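2-amino-4-hydroxy-6-hydroxymethyldihydropteridine pyrophosphokinase (Haemophilus influenzae, PDB 1CBK) probably catalyses the transfer of pyrophosphate from ATP to 6-hydroxymethyl-7,8-dihydropterin, a step of folate biosynthesis. Local coordinates at residues M118-E130 with I143-K157. Numbering follows the deposited sequence.
Sequences MHNREFVIVPLFE and ITELVKQFADHKMIK. With ROI (7,8-dihydro-7,7-dimethyl-6-hydroxypterin), chain D.
Ile143 opens the contact with its two branches going different ways: CD1 reaches Leu128 CD2 at 3.8 Å, while CG2 lies at the edge of the Phe129 ring. Val147, one turn on, covers a face of that same ring, its CG1 4.0 Å from the Phe129 ring centroid and 8° off the normal, a CH-pi contact. Its CB and CA also back onto Ile125 CG2.

Phe150 is held from several directions. Over one face lies Glu122 CA, 3.8 Å from the Phe150 ring centroid; Gln149 CB covers the opposite face, and His119 O sits at the edge, in plane. The Ile125 side chain runs at about a right angle to that of Phe150, its CB 3.5 Å from Phe150 CE2. The ring thus fits against the first turn of helix 122-131.

A type I turn, Phe150 to His153, then reverses the chain. His153 ND1 accepts an in-plane bond from Met155 N (3.1 Å), fixing the imidazole's rotation, and its CD2 side meets Val126 CG2. One water links Glu122 OE1 to Lys154 N. Met155 slides antiparallel past Glu122; the bend at chi3 (-65°) turns CE to meet Val126 CB at 3.6 Å, and SD rests against Phe123 CA. Lys157 NZ makes a long salt bridge to Glu130 OE2, which is also hydrogen-bonded to Ser39 OG.

No hydrogen bond joins the segments directly; most contacts are between apolar groups, burying 883 Å² in all. The interface packs the C-terminal segment, which ends as edge strand 156-157, onto the helix whose Phe123 lies face-on to the bound pterin analogue, part of the HPPK pterin pocket.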
ATOM      1  N   MET A 118       0.997  -3.495  -3.006  1.00 14.39           N
ATOM      2  CA  MET A 118       1.133  -4.912  -2.740  1.00 15.48           C
ATOM      3  C   MET A 118       2.562  -5.406  -2.883  1.00 15.71           C
ATOM      4  O   MET A 118       2.958  -6.370  -2.230  1.00 16.31           O
ATOM      5  CB  MET A 118       0.109  -5.708  -3.544  1.00 21.53           C
ATOM      6  CG  MET A 118      -1.306  -5.312  -3.102  1.00 30.77           C
ATOM      7  SD  MET A 118      -2.637  -6.389  -3.586  1.00 39.80           S
ATOM      8  CE  MET A 118      -2.394  -7.666  -2.486  1.00 39.59           C
ATOM      9  N   HIS A 119       3.383  -4.621  -3.573  1.00 13.62           N
ATOM     10  CA  HIS A 119       4.792  -4.975  -3.717  1.00 12.21           C
ATOM     11  C   HIS A 119       5.565  -4.608  -2.451  1.00 12.10           C
ATOM     12  O   HIS A 119       6.724  -5.001  -2.295  1.00 11.15           O
ATOM     13  CB  HIS A 119       5.388  -4.309  -4.948  1.00 17.01           C
ATOM     14  CG  HIS A 119       4.639  -4.612  -6.211  1.00 21.72           C
ATOM     15  ND1 HIS A 119       4.898  -3.964  -7.400  1.00 19.76           N
ATOM     16  CD2 HIS A 119       3.638  -5.496  -6.470  1.00 24.04           C
ATOM     17  CE1 HIS A 119       4.094  -4.435  -8.338  1.00 27.71           C
ATOM     18  NE2 HIS A 119       3.318  -5.363  -7.800  1.00 27.04           N
ATOM     19  N   ASN A 120       4.915  -3.867  -1.542  1.00 11.99           N
ATOM     20  CA  ASN A 120       5.510  -3.492  -0.251  1.00 10.67           C
ATOM     21  C   ASN A 120       5.011  -4.424   0.842  1.00 10.39           C
ATOM     22  O   ASN A 120       5.296  -4.217   2.020  1.00 10.40           O
ATOM     23  CB  ASN A 120       5.153  -2.047   0.108  1.00 11.59           C
ATOM     24  CG  ASN A 120       5.901  -1.035  -0.752  1.00 18.29           C
ATOM     25  OD1 ASN A 120       6.974  -1.343  -1.272  1.00 16.71           O
ATOM     26  ND2 ASN A 120       5.341   0.166  -0.919  1.00 15.21           N
ATOM     27  N   ARG A 121       4.274  -5.462   0.448  1.00  8.47           N
ATOM     28  CA  ARG A 121       3.727  -6.421   1.402  1.00  7.51           C
ATOM     29  C   ARG A 121       4.538  -7.699   1.418  1.00  6.92           C
ATOM     30  O   ARG A 121       4.626  -8.396   0.410  1.00  7.32           O
ATOM     31  CB  ARG A 121       2.273  -6.731   1.045  1.00  7.95           C
ATOM     32  CG  ARG A 121       1.340  -5.563   1.290  1.00  6.17           C
ATOM     33  CD  ARG A 121      -0.088  -5.877   0.859  1.00  5.08           C
ATOM     34  NE  ARG A 121      -0.957  -4.725   1.046  1.00  6.76           N
ATOM     35  CZ  ARG A 121      -2.281  -4.769   1.032  1.00  9.54           C
ATOM     36  NH1 ARG A 121      -2.906  -5.926   0.857  1.00  9.26           N
ATOM     37  NH2 ARG A 121      -2.990  -3.660   1.205  1.00 10.65           N
ATOM     38  N   GLU A 122       5.069  -8.046   2.584  1.00  6.29           N
ATOM     39  CA  GLU A 122       5.863  -9.251   2.729  1.00  6.08           C
ATOM     40  C   GLU A 122       5.113 -10.533   2.354  1.00  6.59           C
ATOM     41  O   GLU A 122       5.717 -11.480   1.838  1.00  5.22           O
ATOM     42  CB  GLU A 122       6.363  -9.387   4.170  1.00  6.92           C
ATOM     43  CG  GLU A 122       5.238  -9.559   5.207  1.00  9.29           C
ATOM     44  CD  GLU A 122       5.765  -9.717   6.627  1.00 14.40           C
ATOM     45  OE1 GLU A 122       7.000  -9.791   6.826  1.00 11.52           O
ATOM     46  OE2 GLU A 122       4.937  -9.775   7.556  1.00 14.72           O
ATOM     47  N   PHE A 123       3.821 -10.569   2.669  1.00  6.00           N
ATOM     48  CA  PHE A 123       2.996 -11.746   2.415  1.00  5.46           C
ATOM     49  C   PHE A 123       2.543 -11.887   0.970  1.00  5.87           C
ATOM     50  O   PHE A 123       1.736 -12.762   0.646  1.00  5.62           O
ATOM     51  CB  PHE A 123       1.804 -11.787   3.384  1.00  5.21           C
ATOM     52  CG  PHE A 123       1.054 -10.498   3.485  1.00  3.95           C
ATOM     53  CD1 PHE A 123       0.018 -10.209   2.606  1.00  2.92           C
ATOM     54  CD2 PHE A 123       1.358  -9.584   4.485  1.00  5.38           C
ATOM     55  CE1 PHE A 123      -0.704  -9.029   2.713  1.00  6.92           C
ATOM     56  CE2 PHE A 123       0.644  -8.395   4.607  1.00  4.18           C
ATOM     57  CZ  PHE A 123      -0.388  -8.116   3.723  1.00  7.44           C
ATOM     58  N   VAL A 124       2.997 -10.964   0.130  1.00  5.10           N
ATOM     59  CA  VAL A 124       2.708 -10.978  -1.280  1.00  4.41           C
ATOM     60  C   VAL A 124       4.027 -11.281  -2.012  1.00  8.43           C
ATOM     61  O   VAL A 124       4.111 -12.231  -2.809  1.00  8.31           O
ATOM     62  CB  VAL A 124       2.195  -9.619  -1.762  1.00  3.71           C
ATOM     63  CG1 VAL A 124       2.213  -9.560  -3.296  1.00  9.92           C
ATOM     64  CG2 VAL A 124       0.793  -9.371  -1.274  1.00  4.52           C
ATOM     65  N   ILE A 125       5.071 -10.503  -1.706  1.00  9.84           N
ATOM     66  CA  ILE A 125       6.357 -10.650  -2.398  1.00  8.59           C
ATOM     67  C   ILE A 125       7.160 -11.895  -2.088  1.00  8.16           C
ATOM     68  O   ILE A 125       7.788 -12.460  -2.995  1.00 11.15           O
ATOM     69  CB  ILE A 125       7.237  -9.384  -2.255  1.00  8.08           C
ATOM     70  CG1 ILE A 125       6.545  -8.191  -2.930  1.00  8.58           C
ATOM     71  CG2 ILE A 125       8.676  -9.613  -2.824  1.00  6.60           C
ATOM     72  CD1 ILE A 125       6.373  -8.306  -4.446  1.00 11.49           C
ATOM     73  N   VAL A 126       7.153 -12.340  -0.834  1.00  7.18           N
ATOM     74  CA  VAL A 126       7.909 -13.540  -0.483  1.00  7.70           C
ATOM     75  C   VAL A 126       7.353 -14.778  -1.216  1.00  9.64           C
ATOM     76  O   VAL A 126       8.138 -15.576  -1.770  1.00 10.03           O
ATOM     77  CB  VAL A 126       8.009 -13.732   1.047  1.00 11.29           C
ATOM     78  CG1 VAL A 126       8.476 -15.132   1.401  1.00  9.10           C
ATOM     79  CG2 VAL A 126       8.934 -12.666   1.624  1.00  7.27           C
ATOM     80  N   PRO A 127       6.010 -14.990  -1.183  1.00  8.16           N
ATOM     81  CA  PRO A 127       5.392 -16.141  -1.875  1.00  8.31           C
ATOM     82  C   PRO A 127       5.593 -16.024  -3.417  1.00  7.16           C
ATOM     83  O   PRO A 127       5.822 -17.026  -4.087  1.00  8.53           O
ATOM     84  CB  PRO A 127       3.894 -16.020  -1.534  1.00  7.14           C
ATOM     85  CG  PRO A 127       3.842 -15.219  -0.327  1.00 11.56           C
ATOM     86  CD  PRO A 127       5.062 -14.344  -0.253  1.00  5.94           C
ATOM     87  N   LEU A 128       5.440 -14.828  -3.976  1.00  6.40           N
ATOM     88  CA  LEU A 128       5.644 -14.627  -5.426  1.00  6.37           C
ATOM     89  C   LEU A 128       7.078 -15.019  -5.833  1.00  5.66           C
ATOM     90  O   LEU A 128       7.280 -15.716  -6.823  1.00  5.87           O
ATOM     91  CB  LEU A 128       5.360 -13.158  -5.827  1.00  5.51           C
ATOM     92  CG  LEU A 128       5.469 -12.763  -7.317  1.00 10.21           C
ATOM     93  CD1 LEU A 128       4.537 -13.627  -8.163  1.00  5.37           C
ATOM     94  CD2 LEU A 128       5.110 -11.297  -7.505  1.00  8.01           C
ATOM     95  N   PHE A 129       8.059 -14.589  -5.038  1.00  5.47           N
ATOM     96  CA  PHE A 129       9.468 -14.886  -5.298  1.00  7.63           C
ATOM     97  C   PHE A 129       9.725 -16.384  -5.262  1.00  9.34           C
ATOM     98  O   PHE A 129      10.555 -16.911  -6.014  1.00  8.48           O
ATOM     99  CB  PHE A 129      10.340 -14.169  -4.272  1.00  9.17           C
ATOM    100  CG  PHE A 129      11.809 -14.469  -4.392  1.00 13.53           C
ATOM    101  CD1 PHE A 129      12.500 -14.216  -5.574  1.00 16.73           C
ATOM    102  CD2 PHE A 129      12.509 -14.996  -3.310  1.00 16.79           C
ATOM    103  CE1 PHE A 129      13.879 -14.484  -5.685  1.00 10.50           C
ATOM    104  CE2 PHE A 129      13.875 -15.267  -3.400  1.00 15.73           C
ATOM    105  CZ  PHE A 129      14.563 -15.009  -4.595  1.00 18.50           C
ATOM    106  N   GLU A 130       8.989 -17.085  -4.400  1.00 10.49           N
ATOM    107  CA  GLU A 130       9.155 -18.534  -4.288  1.00  8.76           C
ATOM    108  C   GLU A 130       8.763 -19.257  -5.593  1.00  8.00           C
ATOM    109  O   GLU A 130       9.378 -20.247  -5.967  1.00  9.52           O
ATOM    110  CB  GLU A 130       8.329 -19.065  -3.107  1.00  8.07           C
ATOM    111  CG  GLU A 130       8.390 -20.588  -2.922  1.00 13.11           C
ATOM    112  CD  GLU A 130       7.437 -21.104  -1.840  1.00 10.60           C
ATOM    113  OE1 GLU A 130       6.467 -20.395  -1.519  1.00  8.19           O
ATOM    114  OE2 GLU A 130       7.657 -22.225  -1.314  1.00 13.47           O
ATOM    115  N   ILE A 143      12.144  -8.982  -9.264  1.00 10.53           N
ATOM    116  CA  ILE A 143      11.711  -9.616  -8.017  1.00 11.19           C
ATOM    117  C   ILE A 143      12.841  -9.794  -6.989  1.00 12.98           C
ATOM    118  O   ILE A 143      12.616  -9.620  -5.782  1.00 14.10           O
ATOM    119  CB  ILE A 143      11.025 -10.988  -8.301  1.00 10.81           C
ATOM    120  CG1 ILE A 143      10.215 -11.476  -7.084  1.00 13.56           C
ATOM    121  CG2 ILE A 143      12.081 -12.028  -8.676  1.00  5.69           C
ATOM    122  CD1 ILE A 143       8.857 -10.836  -6.889  1.00 13.26           C
ATOM    123  N   THR A 144      14.053 -10.103  -7.452  1.00 12.63           N
ATOM    124  CA  THR A 144      15.191 -10.311  -6.555  1.00 15.78           C
ATOM    125  C   THR A 144      15.540  -9.058  -5.745  1.00 17.25           C
ATOM    126  O   THR A 144      16.100  -9.155  -4.645  1.00 18.93           O
ATOM    127  CB  THR A 144      16.450 -10.774  -7.315  1.00 14.20           C
ATOM    128  OG1 THR A 144      16.728  -9.847  -8.369  1.00 19.13           O
ATOM    129  CG2 THR A 144      16.247 -12.168  -7.902  1.00 13.75           C
ATOM    130  N   GLU A 145      15.213  -7.890  -6.292  1.00 17.56           N
ATOM    131  CA  GLU A 145      15.479  -6.626  -5.615  1.00 19.37           C
ATOM    132  C   GLU A 145      14.382  -6.360  -4.611  1.00 19.45           C
ATOM    133  O   GLU A 145      14.661  -6.076  -3.436  1.00 19.31           O
ATOM    134  CB  GLU A 145      15.593  -5.475  -6.615  1.00 19.70           C
ATOM    135  CG  GLU A 145      16.849  -5.578  -7.500  1.00 24.28           C
ATOM    136  CD  GLU A 145      18.142  -5.815  -6.693  1.00 29.16           C
ATOM    137  OE1 GLU A 145      18.593  -4.859  -6.005  1.00 26.74           O
ATOM    138  OE2 GLU A 145      18.698  -6.956  -6.768  1.00 23.11           O
ATOM    139  N   LEU A 146      13.141  -6.494  -5.074  1.00 18.37           N
ATOM    140  CA  LEU A 146      11.960  -6.300  -4.241  1.00 16.93           C
ATOM    141  C   LEU A 146      11.949  -7.196  -2.989  1.00 15.19           C
ATOM    142  O   LEU A 146      11.528  -6.760  -1.922  1.00 17.46           O
ATOM    143  CB  LEU A 146      10.692  -6.567  -5.062  1.00 17.35           C
ATOM    144  CG  LEU A 146      10.415  -5.647  -6.248  1.00 19.60           C
ATOM    145  CD1 LEU A 146       9.165  -6.115  -6.972  1.00 12.30           C
ATOM    146  CD2 LEU A 146      10.273  -4.205  -5.762  1.00 20.96           C
ATOM    147  N   VAL A 147      12.419  -8.432  -3.096  1.00 14.69           N
ATOM    148  CA  VAL A 147      12.389  -9.333  -1.941  1.00 13.85           C
ATOM    149  C   VAL A 147      13.423  -9.023  -0.846  1.00 15.66           C
ATOM    150  O   VAL A 147      13.275  -9.474   0.289  1.00 14.60           O
ATOM    151  CB  VAL A 147      12.457 -10.813  -2.396  1.00 12.49           C
ATOM    152  CG1 VAL A 147      13.884 -11.201  -2.739  1.00 10.01           C
ATOM    153  CG2 VAL A 147      11.850 -11.738  -1.342  1.00 12.89           C
ATOM    154  N   LYS A 148      14.444  -8.230  -1.182  1.00 16.67           N
ATOM    155  CA  LYS A 148      15.519  -7.827  -0.261  1.00 17.86           C
ATOM    156  C   LYS A 148      14.967  -7.257   1.033  1.00 16.14           C
ATOM    157  O   LYS A 148      15.437  -7.581   2.108  1.00 17.36           O
ATOM    158  CB  LYS A 148      16.403  -6.748  -0.902  1.00 22.39           C
ATOM    159  CG  LYS A 148      17.378  -7.230  -1.957  1.00 29.48           C
ATOM    160  CD  LYS A 148      18.552  -7.905  -1.314  1.00 42.33           C
ATOM    161  CE  LYS A 148      19.753  -7.954  -2.261  1.00 48.53           C
ATOM    162  NZ  LYS A 148      20.988  -8.416  -1.524  1.00 55.45           N
ATOM    163  N   GLN A 149      13.982  -6.387   0.900  1.00 15.18           N
ATOM    164  CA  GLN A 149      13.325  -5.729   2.020  1.00 16.68           C
ATOM    165  C   GLN A 149      12.699  -6.713   3.031  1.00 17.76           C
ATOM    166  O   GLN A 149      12.523  -6.379   4.210  1.00 15.89           O
ATOM    167  CB  GLN A 149      12.228  -4.838   1.442  1.00 17.16           C
ATOM    168  CG  GLN A 149      11.590  -3.853   2.381  1.00 28.74           C
ATOM    169  CD  GLN A 149      10.416  -3.132   1.730  1.00 36.24           C
ATOM    170  OE1 GLN A 149      10.176  -3.250   0.521  1.00 40.36           O
ATOM    171  NE2 GLN A 149       9.670  -2.391   2.531  1.00 44.27           N
ATOM    172  N   PHE A 150      12.386  -7.925   2.576  1.00 14.95           N
ATOM    173  CA  PHE A 150      11.736  -8.919   3.416  1.00 16.23           C
ATOM    174  C   PHE A 150      12.619 -10.097   3.796  1.00 18.04           C
ATOM    175  O   PHE A 150      12.118 -11.151   4.204  1.00 17.10           O
ATOM    176  CB  PHE A 150      10.485  -9.419   2.691  1.00 10.36           C
ATOM    177  CG  PHE A 150       9.668  -8.318   2.074  1.00 12.42           C
ATOM    178  CD1 PHE A 150       9.121  -7.317   2.866  1.00  7.75           C
ATOM    179  CD2 PHE A 150       9.452  -8.283   0.690  1.00 10.42           C
ATOM    180  CE1 PHE A 150       8.367  -6.292   2.310  1.00  5.56           C
ATOM    181  CE2 PHE A 150       8.692  -7.248   0.107  1.00  8.05           C
ATOM    182  CZ  PHE A 150       8.148  -6.251   0.930  1.00 10.14           C
ATOM    183  N   ALA A 151      13.936  -9.911   3.690  1.00 20.15           N
ATOM    184  CA  ALA A 151      14.885 -10.985   4.005  1.00 22.90           C
ATOM    185  C   ALA A 151      14.812 -11.447   5.453  1.00 23.03           C
ATOM    186  O   ALA A 151      15.119 -12.598   5.743  1.00 24.34           O
ATOM    187  CB  ALA A 151      16.320 -10.572   3.653  1.00 25.84           C
ATOM    188  N   ASP A 152      14.399 -10.562   6.353  1.00 22.45           N
ATOM    189  CA  ASP A 152      14.299 -10.924   7.758  1.00 24.99           C
ATOM    190  C   ASP A 152      12.859 -11.058   8.253  1.00 22.91           C
ATOM    191  O   ASP A 152      12.589 -10.882   9.449  1.00 23.57           O
ATOM    192  CB  ASP A 152      15.087  -9.918   8.604  1.00 31.18           C
ATOM    193  CG  ASP A 152      16.568  -9.913   8.256  1.00 39.85           C
ATOM    194  OD1 ASP A 152      17.165 -11.019   8.174  1.00 40.04           O
ATOM    195  OD2 ASP A 152      17.118  -8.807   8.036  1.00 44.69           O
ATOM    196  N   HIS A 153      11.948 -11.404   7.341  1.00 19.84           N
ATOM    197  CA  HIS A 153      10.529 -11.569   7.680  1.00 16.15           C
ATOM    198  C   HIS A 153      10.338 -12.684   8.717  1.00 15.63           C
ATOM    199  O   HIS A 153      11.119 -13.654   8.775  1.00 14.02           O
ATOM    200  CB  HIS A 153       9.689 -11.858   6.423  1.00 11.60           C
ATOM    201  CG  HIS A 153       9.838 -13.252   5.895  1.00 11.25           C
ATOM    202  ND1 HIS A 153       9.124 -14.320   6.397  1.00 13.15           N
ATOM    203  CD2 HIS A 153      10.624 -13.755   4.915  1.00 10.96           C
ATOM    204  CE1 HIS A 153       9.467 -15.422   5.752  1.00 10.65           C
ATOM    205  NE2 HIS A 153      10.374 -15.106   4.845  1.00  7.65           N
ATOM    206  N   LYS A 154       9.319 -12.542   9.551  1.00 15.94           N
ATOM    207  CA  LYS A 154       9.066 -13.548  10.561  1.00 16.68           C
ATOM    208  C   LYS A 154       7.836 -14.436  10.257  1.00 17.01           C
ATOM    209  O   LYS A 154       7.255 -15.028  11.171  1.00 14.95           O
ATOM    210  CB  LYS A 154       8.953 -12.880  11.932  1.00 21.47           C
ATOM    211  CG  LYS A 154      10.261 -12.238  12.405  1.00 31.23           C
ATOM    212  CD  LYS A 154      10.049 -11.508  13.727  1.00 46.09           C
ATOM    213  CE  LYS A 154      11.194 -10.545  14.078  1.00 50.94           C
ATOM    214  NZ  LYS A 154      10.844  -9.683  15.259  1.00 53.95           N
ATOM    215  N   MET A 155       7.450 -14.517   8.980  1.00 14.63           N
ATOM    216  CA  MET A 155       6.293 -15.333   8.597  1.00 13.18           C
ATOM    217  C   MET A 155       6.610 -16.803   8.795  1.00 13.97           C
ATOM    218  O   MET A 155       7.781 -17.212   8.698  1.00 14.60           O
ATOM    219  CB  MET A 155       5.885 -15.066   7.151  1.00 10.53           C
ATOM    220  CG  MET A 155       5.539 -13.619   6.870  1.00 11.43           C
ATOM    221  SD  MET A 155       4.773 -13.388   5.238  1.00 11.49           S
ATOM    222  CE  MET A 155       6.140 -13.849   4.143  1.00 11.64           C
ATOM    223  N   ILE A 156       5.584 -17.591   9.111  1.00 12.35           N
ATOM    224  CA  ILE A 156       5.769 -19.023   9.321  1.00 12.36           C
ATOM    225  C   ILE A 156       5.336 -19.762   8.067  1.00 12.84           C
ATOM    226  O   ILE A 156       4.206 -19.592   7.618  1.00 14.04           O
ATOM    227  CB  ILE A 156       4.897 -19.558  10.496  1.00 10.84           C
ATOM    228  CG1 ILE A 156       5.213 -18.801  11.795  1.00 13.67           C
ATOM    229  CG2 ILE A 156       5.102 -21.053  10.661  1.00  9.97           C
ATOM    230  CD1 ILE A 156       6.673 -18.890  12.214  1.00 20.26           C
ATOM    231  N   LYS A 157       6.229 -20.555   7.487  1.00 12.60           N
ATOM    232  CA  LYS A 157       5.868 -21.335   6.308  1.00 15.25           C
ATOM    233  C   LYS A 157       5.169 -22.607   6.809  1.00 15.45           C
ATOM    234  O   LYS A 157       5.807 -23.497   7.368  1.00 16.01           O
ATOM    235  CB  LYS A 157       7.109 -21.687   5.507  1.00 14.77           C
ATOM    236  CG  LYS A 157       6.849 -22.702   4.438  1.00 24.77           C
ATOM    237  CD  LYS A 157       7.538 -22.362   3.139  1.00 29.78           C
ATOM    238  CE  LYS A 157       9.014 -22.232   3.267  1.00 28.78           C
ATOM    239  NZ  LYS A 157       9.649 -22.606   1.979  1.00 28.74           N
TER
HETATM  240  N1  ROI D 601      -2.660  -8.760   6.575  1.00  4.07           N
HETATM  241  C2  ROI D 601      -2.019  -9.925   6.214  1.00  3.61           C
HETATM  242  N2  ROI D 601      -0.977 -10.336   6.985  1.00  3.50           N
HETATM  243  N3  ROI D 601      -2.382 -10.664   5.137  1.00  5.78           N
HETATM  244  C4  ROI D 601      -3.398 -10.295   4.328  1.00  2.56           C
HETATM  245  O4  ROI D 601      -3.766 -10.986   3.364  1.00  9.20           O
HETATM  246  C4A ROI D 601      -4.082  -9.067   4.610  1.00  3.34           C
HETATM  247  N5  ROI D 601      -5.053  -8.665   3.844  1.00  6.10           N
HETATM  248  C6  ROI D 601      -5.760  -7.499   4.053  1.00 10.62           C
HETATM  249  C7  ROI D 601      -5.275  -6.519   5.154  1.00 11.39           C
HETATM  250  C16 ROI D 601      -4.423  -5.349   4.525  1.00  7.11           C
HETATM  251  C15 ROI D 601      -6.457  -5.990   5.977  1.00  9.55           C
HETATM  252  N8  ROI D 601      -4.319  -7.159   6.109  1.00  8.75           N
HETATM  253  C8A ROI D 601      -3.645  -8.328   5.807  1.00  6.18           C
HETATM  254  O9  ROI D 601      -6.765  -7.323   3.291  1.00 13.26           O
HETATM  255  O   HOH W   1       7.827 -10.070   9.520  1.00 12.05           O